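Side-chain contacts in nitrogenase molybdenum-iron protein beta chain (Clostridium pasteurianum, PDB 4WES), which forms, with the alpha chain, the component of nitrogenase that reduces dinitrogen to ammonium, and shares an [8Fe-7S] cluster with that chain: residues I99-T104 / A151-G156; K262-P267 / I277-E282; F330-G335 / A361-S366; K396-A399 / N403-F406. All blocks are in the same frame, centred on the assembly; numbering follows the deposited sequence.

Interaction 1 (I99-T104 / A151-G156); sequences IIAVHT and ANMVQG
M153 CE stands above one face of the V102-H103 peptide, displaced outward past its O end, 4.2 Å from V102 O. The same CE lies 4.2 Å from CB of A101, which points to the helix. Both approaches are loose van der Waals packing, and no hydrogen bond crosses. The imidazole of H103 turns away, toward P25 and A28 of helix 24-33. Its CB stays near the sulfur, 4.8 Å from M153 SD. The strand 99-104 is an inner strand of a four-stranded parallel sheet flanked by helices, one of the alpha/beta domains of this family, and helix 146-161 packs beside it. M153 has CG anti to the backbone N (chi1 -171°), which carries the chain off the helix toward the strand. Bends at chi2 and chi3 then fold CE back in the direction of the next helical turn, 4.6 Å from G156 CA. Helix 24-33 lines the same place, with A31 against M153 and A32 against A101. V102 points to the other side, onto I84 of helix 81-95. Its side chain is about 12 Å from the [8Fe-7S] cluster.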
loop_
_atom_site.group_PDB
_atom_site.type_symbol
_atom_site.label_atom_id
_atom_site.label_comp_id
_atom_site.label_asym_id
_atom_site.label_seq_id
_atom_site.Cartn_x
_atom_site.Cartn_y
_atom_site.Cartn_z
ATOM N N ILE B 99 -26.857 -13.066 26.713
ATOM C CA ILE B 99 -27.678 -11.889 26.502
ATOM C C ILE B 99 -28.095 -11.838 25.040
ATOM O O ILE B 99 -27.286 -12.070 24.152
ATOM C CB ILE B 99 -26.950 -10.605 26.961
ATOM C CG1 ILE B 99 -27.825 -9.378 26.769
ATOM C CG2 ILE B 99 -25.585 -10.438 26.302
ATOM C CD1 ILE B 99 -27.284 -8.135 27.457
ATOM N N ILE B 100 -29.382 -11.563 24.823
ATOM C CA ILE B 100 -29.918 -11.276 23.496
ATOM C C ILE B 100 -30.093 -9.766 23.407
ATOM O O ILE B 100 -30.762 -9.178 24.243
ATOM C CB ILE B 100 -31.256 -12.000 23.262
ATOM C CG1 ILE B 100 -31.090 -13.520 23.382
ATOM C CG2 ILE B 100 -31.829 -11.607 21.909
ATOM C CD1 ILE B 100 -32.387 -14.278 23.288
ATOM N N ALA B 101 -29.475 -9.144 22.391
ATOM C CA ALA B 101 -29.587 -7.705 22.226
ATOM C C ALA B 101 -30.421 -7.433 20.976
ATOM O O ALA B 101 -29.964 -7.600 19.856
ATOM C CB ALA B 101 -28.230 -7.064 22.093
ATOM N N VAL B 102 -31.664 -7.035 21.208
ATOM C CA VAL B 102 -32.649 -6.841 20.140
ATOM C C VAL B 102 -32.555 -5.429 19.563
ATOM O O VAL B 102 -32.486 -4.443 20.304
ATOM C CB VAL B 102 -34.072 -7.046 20.710
ATOM C CG1 VAL B 102 -35.101 -6.833 19.603
ATOM C CG2 VAL B 102 -34.206 -8.444 21.306
ATOM N N HIS B 103 -32.591 -5.340 18.232
ATOM C CA HIS B 103 -32.819 -4.080 17.569
ATOM C C HIS B 103 -33.976 -4.286 16.576
ATOM O O HIS B 103 -34.468 -5.418 16.419
ATOM C CB HIS B 103 -31.541 -3.568 16.871
ATOM C CG HIS B 103 -31.021 -4.491 15.805
ATOM N ND1 HIS B 103 -30.011 -5.400 16.022
ATOM C CD2 HIS B 103 -31.412 -4.683 14.521
ATOM C CE1 HIS B 103 -29.780 -6.064 14.894
ATOM N NE2 HIS B 103 -30.627 -5.658 13.980
ATOM N N THR B 104 -34.437 -3.192 15.963
ATOM C CA THR B 104 -35.637 -3.258 15.144
ATOM C C THR B 104 -35.318 -2.854 13.708
ATOM O O THR B 104 -34.198 -2.544 13.381
ATOM C CB THR B 104 -36.751 -2.420 15.759
ATOM O OG1 THR B 104 -36.309 -1.068 15.829
ATOM C CG2 THR B 104 -37.117 -2.935 17.145
ATOM N N ALA B 151 -25.406 4.229 18.031
ATOM C CA ALA B 151 -25.665 5.090 19.177
ATOM C C ALA B 151 -26.835 4.604 19.988
ATOM O O ALA B 151 -26.807 4.647 21.244
ATOM C CB ALA B 151 -25.903 6.514 18.739
ATOM N N ASN B 152 -27.892 4.193 19.303
ATOM C CA ASN B 152 -29.095 3.694 19.951
ATOM C C ASN B 152 -28.856 2.382 20.714
ATOM O O ASN B 152 -29.314 2.219 21.856
ATOM C CB ASN B 152 -30.233 3.529 18.917
ATOM C CG ASN B 152 -30.849 4.839 18.543
ATOM O OD1 ASN B 152 -30.834 5.793 19.319
ATOM N ND2 ASN B 152 -31.391 4.914 17.351
ATOM N N MET B 153 -28.070 1.477 20.158
ATOM C CA MET B 153 -27.778 0.237 20.854
ATOM C C MET B 153 -26.992 0.543 22.130
ATOM O O MET B 153 -27.208 -0.097 23.164
ATOM C CB MET B 153 -26.999 -0.734 19.956
ATOM C CG MET B 153 -26.856 -2.141 20.552
ATOM S SD MET B 153 -28.358 -3.157 20.478
ATOM C CE MET B 153 -28.994 -2.967 22.097
ATOM N N VAL B 154 -26.051 1.491 22.067
ATOM C CA VAL B 154 -25.305 1.853 23.287
ATOM C C VAL B 154 -26.264 2.397 24.336
ATOM O O VAL B 154 -26.164 2.061 25.534
ATOM C CB VAL B 154 -24.168 2.841 22.965
ATOM C CG1 VAL B 154 -23.442 3.256 24.213
ATOM C CG2 VAL B 154 -23.179 2.231 21.971
ATOM N N GLN B 155 -27.200 3.250 23.933
ATOM C CA GLN B 155 -28.238 3.678 24.829
ATOM C C GLN B 155 -29.017 2.518 25.433
ATOM O O GLN B 155 -29.308 2.507 26.659
ATOM C CB GLN B 155 -29.200 4.646 24.134
ATOM C CG GLN B 155 -30.241 5.160 25.114
ATOM C CD GLN B 155 -31.357 5.876 24.455
ATOM O OE1 GLN B 155 -31.963 5.373 23.512
ATOM N NE2 GLN B 155 -31.624 7.088 24.924
ATOM N N GLY B 156 -29.362 1.522 24.621
ATOM C CA GLY B 156 -30.072 0.348 25.155
ATOM C C GLY B 156 -29.291 -0.415 26.197
ATOM O O GLY B 156 -29.838 -0.865 27.204
#

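Interaction 2 (K262-P267 / I277-E282)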
loop_
_atom_site.group_PDB
_atom_site.type_symbol
_atom_site.label_atom_id
_atom_site.label_comp_id
_atom_site.label_asym_id
_atom_site.label_seq_id
_atom_site.Cartn_x
_atom_site.Cartn_y
_atom_site.Cartn_z
ATOM N N LYS B 262 -17.590 13.570 29.299
ATOM C CA LYS B 262 -16.910 14.542 28.449
ATOM C C LYS B 262 -16.920 14.029 27.017
ATOM O O LYS B 262 -16.600 12.866 26.782
ATOM C CB LYS B 262 -15.476 14.715 28.935
ATOM C CG LYS B 262 -14.608 15.726 28.229
ATOM C CD LYS B 262 -13.362 16.029 29.051
ATOM C CE LYS B 262 -12.405 16.984 28.335
ATOM N NZ LYS B 262 -13.068 18.190 27.754
ATOM N N THR B 263 -17.250 14.901 26.074
ATOM C CA THR B 263 -17.276 14.551 24.675
ATOM C C THR B 263 -15.945 14.944 24.045
ATOM O O THR B 263 -15.454 16.047 24.267
ATOM C CB THR B 263 -18.425 15.274 23.974
ATOM O OG1 THR B 263 -19.659 14.864 24.561
ATOM C CG2 THR B 263 -18.442 14.966 22.458
ATOM N N LEU B 264 -15.388 14.043 23.237
ATOM C CA LEU B 264 -14.125 14.237 22.538
ATOM C C LEU B 264 -14.310 13.854 21.086
ATOM O O LEU B 264 -15.200 13.057 20.745
ATOM C CB LEU B 264 -13.044 13.341 23.146
ATOM C CG LEU B 264 -12.638 13.666 24.586
ATOM C CD1 LEU B 264 -11.830 12.517 25.178
ATOM C CD2 LEU B 264 -11.863 14.982 24.657
ATOM N N ARG B 265 -13.492 14.416 20.215
ATOM C CA ARG B 265 -13.431 13.927 18.853
ATOM C C ARG B 265 -12.854 12.508 18.818
ATOM O O ARG B 265 -12.018 12.125 19.653
ATOM C CB ARG B 265 -12.521 14.815 18.067
ATOM C CG ARG B 265 -13.186 16.046 17.621
ATOM C CD ARG B 265 -12.292 16.804 16.631
ATOM N NE ARG B 265 -13.076 17.907 16.229
ATOM C CZ ARG B 265 -12.641 18.976 15.631
ATOM N NH1 ARG B 265 -11.354 19.131 15.392
ATOM N NH2 ARG B 265 -13.503 19.910 15.310
ATOM N N THR B 266 -13.287 11.750 17.823
ATOM C CA THR B 266 -12.569 10.517 17.526
ATOM C C THR B 266 -11.086 10.843 17.419
ATOM O O THR B 266 -10.744 11.776 16.697
ATOM C CB THR B 266 -13.074 9.931 16.205
ATOM O OG1 THR B 266 -14.493 9.746 16.269
ATOM C CG2 THR B 266 -12.401 8.634 15.899
ATOM N N PRO B 267 -10.210 10.077 18.102
ATOM C CA PRO B 267 -8.821 10.544 18.175
ATOM C C PRO B 267 -8.032 10.132 16.931
ATOM O O PRO B 267 -7.298 9.136 16.952
ATOM C CB PRO B 267 -8.290 9.896 19.486
ATOM C CG PRO B 267 -9.162 8.699 19.668
ATOM C CD PRO B 267 -10.532 9.143 19.197
ATOM N N ILE B 277 -5.478 12.333 25.012
ATOM C CA ILE B 277 -4.454 12.098 26.028
ATOM C C ILE B 277 -4.565 13.150 27.145
ATOM O O ILE B 277 -4.485 12.826 28.346
ATOM C CB ILE B 277 -3.058 12.119 25.396
ATOM C CG1 ILE B 277 -2.890 10.969 24.408
ATOM C CG2 ILE B 277 -1.949 12.078 26.443
ATOM C CD1 ILE B 277 -3.025 9.585 24.986
ATOM N N MET B 278 -4.776 14.406 26.785
ATOM C CA MET B 278 -4.929 15.467 27.815
ATOM C C MET B 278 -6.156 15.247 28.670
ATOM O O MET B 278 -6.108 15.462 29.888
ATOM C CB MET B 278 -4.951 16.853 27.184
ATOM C CG MET B 278 -3.633 17.286 26.554
ATOM S SD MET B 278 -2.264 17.387 27.682
ATOM C CE MET B 278 -1.868 15.652 27.919
ATOM N N ALA B 279 -7.277 14.801 28.081
ATOM C CA ALA B 279 -8.466 14.509 28.874
ATOM C C ALA B 279 -8.156 13.429 29.881
ATOM O O ALA B 279 -8.590 13.510 31.053
ATOM C CB ALA B 279 -9.618 14.088 27.982
ATOM N N LEU B 280 -7.453 12.386 29.471
ATOM C CA LEU B 280 -7.066 11.297 30.392
ATOM C C LEU B 280 -6.194 11.820 31.524
ATOM O O LEU B 280 -6.413 11.492 32.698
ATOM C CB LEU B 280 -6.295 10.216 29.634
ATOM C CG LEU B 280 -7.018 9.048 28.942
ATOM C CD1 LEU B 280 -8.314 9.463 28.258
ATOM C CD2 LEU B 280 -6.073 8.403 27.932
ATOM N N SER B 281 -5.164 12.580 31.190
ATOM C CA SER B 281 -4.238 13.107 32.201
ATOM C C SER B 281 -4.946 14.040 33.165
ATOM O O SER B 281 -4.760 13.934 34.375
ATOM C CB SER B 281 -3.069 13.801 31.509
ATOM O OG SER B 281 -2.128 14.276 32.450
ATOM N N GLU B 282 -5.791 14.919 32.632
ATOM C CA GLU B 282 -6.509 15.874 33.464
ATOM C C GLU B 282 -7.502 15.196 34.388
ATOM O O GLU B 282 -7.708 15.629 35.539
ATOM C CB GLU B 282 -7.215 16.924 32.621
ATOM C CG GLU B 282 -6.248 17.859 31.877
ATOM C CD GLU B 282 -6.917 18.652 30.751
ATOM O OE1 GLU B 282 -6.157 19.312 30.011
ATOM O OE2 GLU B 282 -8.168 18.616 30.600
#
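K262 and L264 both turn their side chains toward the helix and meet the same small target, CB of A279. They arrive in different ways. L264 points its forked end at the methyl. CD1 is 3.9 Å from A279 CB, and CD2 is 4.1 Å from the same CB, so the two branches of the fork share it. Its CG is anti to the carbonyl carbon (chi1 -66°), and the fork thereby stands between strand and helix. K262 instead offers the aliphatic part of its long chain. The chain is extended through chi3, and CE comes to 4.0 Å from A279 CB. A bend at chi4 (48°) then sets NZ to one side of the methyl.

Strand 261-264 is an edge strand, within this chain, of the second parallel sheet. The next helix, 270-284, packs against it, as successive elements do in a parallel alpha/beta domain. K262 and L264 are two apart on the strand, which puts them on the same sheet face. K262 CA and A279 CA, 8.5 Å apart, are the nearest CA pair of the two segments. L239 of the neighbouring strand 237-241 touches K262, L264 and L280, and so extends the apolar layer inward.

At the exposed end of the contact, K262 NZ and E282 OE2 are 5.7 Å apart, too far for a salt bridge, though the opposite charges may attract weakly. Elsewhere on helix 270-284, I277 and M278 pack on W519 of the alpha chain.

Interaction 3 (F330-G335 / A361-S366); sequences FIIELG and AGIEGS
I332 meets A361 and I363 near two helix ends, and each end closes with a Schellman motif. G335 is the first residue to leave helical angles after helix 321-333, and G362 after helix 348-360. Both glycines have positive phi. The loop after G362 leads to strand 367-370, an edge strand of the five-stranded parallel sheet, so the contact joins helix 321-333 to the loop before that edge strand.

The contacts across the segments are apolar. I332 uses two branches. Its CG2 sits 3.8 Å from CB of A361. Its CG1, on the neighbouring branch, lies 4.1 Å from CD1 of I363. In I332, CG2 is anti to the backbone N and CG1 stands beside that N (chi1 -65°), which spreads the two branches over the two partners. The side chains of I332 and I363 run at a slant to each other. P338 touches both isoleucines. M357 also packs on I332, and L358 on I363.

The polar contacts stay outside the touching group. S366 OG bonds to P338 O. E333 turns its carboxylate to K329 and the start of helix 270-284. Within the helix end, G335 N donates to I332 O at 2.9 Å.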
loop_
_atom_site.group_PDB
_atom_site.type_symbol
_atom_site.label_atom_id
_atom_site.label_comp_id
_atom_site.label_asym_id
_atom_site.label_seq_id
_atom_site.Cartn_x
_atom_site.Cartn_y
_atom_site.Cartn_z
ATOM N N PHE B 330 -7.042 16.311 10.543
ATOM C CA PHE B 330 -5.695 15.763 10.323
ATOM C C PHE B 330 -5.176 16.151 8.937
ATOM O O PHE B 330 -3.994 16.481 8.787
ATOM C CB PHE B 330 -5.711 14.264 10.532
ATOM C CG PHE B 330 -4.347 13.608 10.496
ATOM C CD1 PHE B 330 -3.226 14.227 11.014
ATOM C CD2 PHE B 330 -4.200 12.329 10.013
ATOM C CE1 PHE B 330 -2.002 13.591 11.031
ATOM C CE2 PHE B 330 -2.973 11.682 10.019
ATOM C CZ PHE B 330 -1.865 12.318 10.542
ATOM N N ILE B 331 -6.040 16.118 7.927
ATOM C CA ILE B 331 -5.631 16.563 6.593
ATOM C C ILE B 331 -5.089 18.014 6.632
ATOM O O ILE B 331 -4.050 18.310 6.056
ATOM C CB ILE B 331 -6.814 16.394 5.609
ATOM C CG1 ILE B 331 -7.126 14.932 5.369
ATOM C CG2 ILE B 331 -6.567 17.154 4.314
ATOM C CD1 ILE B 331 -6.034 14.077 4.817
ATOM N N ILE B 332 -5.808 18.895 7.337
ATOM C CA ILE B 332 -5.338 20.244 7.528
ATOM C C ILE B 332 -3.989 20.278 8.254
ATOM O O ILE B 332 -3.053 21.003 7.867
ATOM C CB ILE B 332 -6.391 21.103 8.240
ATOM C CG1 ILE B 332 -7.641 21.250 7.349
ATOM C CG2 ILE B 332 -5.839 22.469 8.601
ATOM C CD1 ILE B 332 -8.810 21.895 8.056
ATOM N N GLU B 333 -3.857 19.467 9.314
ATOM C CA GLU B 333 -2.602 19.389 10.066
ATOM C C GLU B 333 -1.425 18.938 9.220
ATOM O O GLU B 333 -0.298 19.319 9.496
ATOM C CB GLU B 333 -2.788 18.462 11.262
ATOM C CG GLU B 333 -3.750 18.999 12.311
ATOM C CD GLU B 333 -4.122 18.030 13.410
ATOM O OE1 GLU B 333 -4.126 16.812 13.177
ATOM O OE2 GLU B 333 -4.434 18.517 14.506
ATOM N N LEU B 334 -1.709 18.108 8.201
ATOM C CA LEU B 334 -0.680 17.627 7.282
ATOM C C LEU B 334 -0.243 18.680 6.264
ATOM O O LEU B 334 0.730 18.462 5.539
ATOM C CB LEU B 334 -1.175 16.379 6.539
ATOM C CG LEU B 334 -1.315 15.145 7.454
ATOM C CD1 LEU B 334 -2.141 14.064 6.787
ATOM C CD2 LEU B 334 0.035 14.608 7.871
ATOM N N GLY B 335 -0.977 19.796 6.177
ATOM C CA GLY B 335 -0.744 20.828 5.214
ATOM C C GLY B 335 -1.538 20.667 3.944
ATOM O O GLY B 335 -1.311 21.386 2.948
ATOM N N ALA B 361 -8.161 27.619 9.164
ATOM C CA ALA B 361 -7.003 27.420 8.302
ATOM C C ALA B 361 -6.974 28.367 7.091
ATOM O O ALA B 361 -6.016 28.345 6.294
ATOM C CB ALA B 361 -7.010 25.986 7.812
ATOM N N GLY B 362 -7.977 29.226 6.956
ATOM C CA GLY B 362 -8.038 30.130 5.822
ATOM C C GLY B 362 -8.341 29.453 4.493
ATOM O O GLY B 362 -8.026 30.003 3.442
ATOM N N ILE B 363 -8.962 28.291 4.525
ATOM C CA ILE B 363 -9.233 27.530 3.313
ATOM C C ILE B 363 -10.600 27.908 2.768
ATOM O O ILE B 363 -11.624 27.655 3.412
ATOM C CB ILE B 363 -9.185 26.017 3.569
ATOM C CG1 ILE B 363 -7.761 25.611 3.961
ATOM C CG2 ILE B 363 -9.616 25.268 2.315
ATOM C CD1 ILE B 363 -7.653 24.225 4.568
ATOM N N GLU B 364 -10.588 28.477 1.562
ATOM C CA GLU B 364 -11.791 28.880 0.839
ATOM C C GLU B 364 -12.006 27.943 -0.359
ATOM O O GLU B 364 -11.057 27.359 -0.892
ATOM C CB GLU B 364 -11.653 30.318 0.328
ATOM C CG GLU B 364 -11.328 31.365 1.386
ATOM C CD GLU B 364 -12.564 32.024 1.965
ATOM O OE1 GLU B 364 -13.676 31.761 1.459
ATOM O OE2 GLU B 364 -12.422 32.815 2.923
ATOM N N GLY B 365 -13.259 27.817 -0.784
ATOM C CA GLY B 365 -13.579 27.099 -2.020
ATOM C C GLY B 365 -13.806 25.602 -1.872
ATOM O O GLY B 365 -13.920 24.870 -2.874
ATOM N N SER B 366 -13.879 25.112 -0.632
ATOM C CA SER B 366 -14.226 23.704 -0.421
ATOM C C SER B 366 -15.732 23.522 -0.399
ATOM O O SER B 366 -16.482 24.466 -0.147
ATOM C CB SER B 366 -13.602 23.213 0.877
ATOM O OG SER B 366 -12.184 23.238 0.789
#

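Interaction 4 (K396-A399 / N403-F406)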
loop_
_atom_site.group_PDB
_atom_site.type_symbol
_atom_site.label_atom_id
_atom_site.label_comp_id
_atom_site.label_asym_id
_atom_site.label_seq_id
_atom_site.Cartn_x
_atom_site.Cartn_y
_atom_site.Cartn_z
ATOM N N LYS B 396 -13.761 3.352 -4.933
ATOM C CA LYS B 396 -12.843 2.781 -5.912
ATOM C C LYS B 396 -13.253 3.052 -7.341
ATOM O O LYS B 396 -12.417 3.102 -8.246
ATOM C CB LYS B 396 -12.686 1.216 -5.690
ATOM C CG LYS B 396 -13.914 0.410 -6.032
ATOM C CD LYS B 396 -14.019 -1.050 -5.488
ATOM C CE LYS B 396 -13.099 -1.977 -6.112
ATOM N NZ LYS B 396 -13.009 -3.244 -5.406
ATOM N N PHE B 397 -14.555 3.170 -7.577
ATOM C CA PHE B 397 -15.067 3.425 -8.941
ATOM C C PHE B 397 -14.689 4.812 -9.392
ATOM O O PHE B 397 -14.309 5.004 -10.558
ATOM C CB PHE B 397 -16.598 3.263 -8.972
ATOM C CG PHE B 397 -17.088 1.865 -8.741
ATOM C CD1 PHE B 397 -17.337 1.395 -7.453
ATOM C CD2 PHE B 397 -17.378 1.022 -9.800
ATOM C CE1 PHE B 397 -17.812 0.132 -7.253
ATOM C CE2 PHE B 397 -17.861 -0.238 -9.614
ATOM C CZ PHE B 397 -18.086 -0.693 -8.325
ATOM N N ILE B 398 -14.783 5.795 -8.515
ATOM C CA ILE B 398 -14.339 7.152 -8.814
ATOM C C ILE B 398 -12.828 7.204 -8.968
ATOM O O ILE B 398 -12.303 7.843 -9.882
ATOM C CB ILE B 398 -14.815 8.125 -7.729
ATOM C CG1 ILE B 398 -16.321 8.159 -7.592
ATOM C CG2 ILE B 398 -14.298 9.520 -7.960
ATOM C CD1 ILE B 398 -16.824 8.925 -6.396
ATOM N N ALA B 399 -12.105 6.506 -8.096
ATOM C CA ALA B 399 -10.652 6.507 -8.149
ATOM C C ALA B 399 -10.166 5.978 -9.486
ATOM O O ALA B 399 -9.212 6.518 -10.060
ATOM C CB ALA B 399 -10.077 5.678 -7.003
ATOM N N ASN B 403 -8.722 8.517 -12.035
ATOM C CA ASN B 403 -7.293 8.326 -11.813
ATOM C C ASN B 403 -6.802 9.103 -10.609
ATOM O O ASN B 403 -5.873 9.891 -10.686
ATOM C CB ASN B 403 -6.497 8.638 -13.075
ATOM C CG ASN B 403 -5.057 8.172 -12.992
ATOM O OD1 ASN B 403 -4.681 7.365 -12.148
ATOM N ND2 ASN B 403 -4.226 8.674 -13.888
ATOM N N ILE B 404 -7.405 8.832 -9.441
ATOM C CA ILE B 404 -7.079 9.517 -8.195
ATOM C C ILE B 404 -6.477 8.523 -7.209
ATOM O O ILE B 404 -7.078 7.472 -6.947
ATOM C CB ILE B 404 -8.343 10.131 -7.535
ATOM C CG1 ILE B 404 -9.118 11.025 -8.483
ATOM C CG2 ILE B 404 -7.958 10.920 -6.295
ATOM C CD1 ILE B 404 -10.505 11.346 -8.008
ATOM N N PRO B 405 -5.321 8.864 -6.616
ATOM C CA PRO B 405 -4.790 8.021 -5.502
ATOM C C PRO B 405 -5.836 7.830 -4.428
ATOM O O PRO B 405 -6.488 8.780 -4.019
ATOM C CB PRO B 405 -3.583 8.830 -5.017
ATOM C CG PRO B 405 -3.141 9.572 -6.237
ATOM C CD PRO B 405 -4.419 9.990 -6.921
ATOM N N PHE B 406 -5.961 6.570 -3.980
ATOM C CA PHE B 406 -7.119 6.152 -3.209
ATOM C C PHE B 406 -6.720 5.462 -1.910
ATOM O O PHE B 406 -5.972 4.493 -1.924
ATOM C CB PHE B 406 -7.978 5.219 -4.067
ATOM C CG PHE B 406 -9.223 4.676 -3.401
ATOM C CD1 PHE B 406 -10.112 5.507 -2.750
ATOM C CD2 PHE B 406 -9.519 3.315 -3.465
ATOM C CE1 PHE B 406 -11.246 5.000 -2.134
ATOM C CE2 PHE B 406 -10.653 2.813 -2.853
ATOM C CZ PHE B 406 -11.519 3.657 -2.197
#
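N403, the first residue to leave helix 396-402, returns to A399: its N lies 2.9 Å from A399 O. It has positive phi, consistent with the chain reversal after the helix. Its ND2 bonds to E448 of helix 426-448.

I404 donates its N to A399 O at 3.0 Å. The N-H points to a lone pair in the carbonyl plane, with an N-H...O angle of 158°. I404 CD1 is 4.2 Å from I398 CG2, and both residues also pack on L389 and I381.

P405 packs on V440 and K444 ahead of strand 406-408.

F406 comes back over the first turn of the helix. Its CB is 3.6 Å from A399 CB, a methyl that meets the ring obliquely. CG anti to the backbone N (chi1 179°) lays one ring face over K396. K396 CA makes a CH-pi contact, 4.2 Å from the F406 ring centroid and 28° off the normal, and K396 CB is 3.8 Å from F406 CE2. K396 NZ forms salt bridges with D415 and with E446 of the second beta subunit.

One clear backbone bond plus apolar and ring packing holds the turn, while the K396 charge is matched partly across the subunit interface.

In the fold
From the N terminus the four contacts follow in series, and none nests in or crosses another. Interaction 1 closes a long excursion of 46 residues, which includes strand 133-136, and ties a central strand of the first sheet to helix 146-161. Interaction 2 closes a short strand-to-helix connection at the edge of the second sheet. Interactions 3 and 4 belong to the five-stranded sheet. The first closes a helix-strand-helix passage near edge strand 367-370. The second closes a tight turn leading into the other edge strand, 406-408. Interactions 2 and 3 come within about 7 Å between nearest atoms. Interactions 1 and 3 lie on opposite sides of the chain's centre, their centres 38 Å apart.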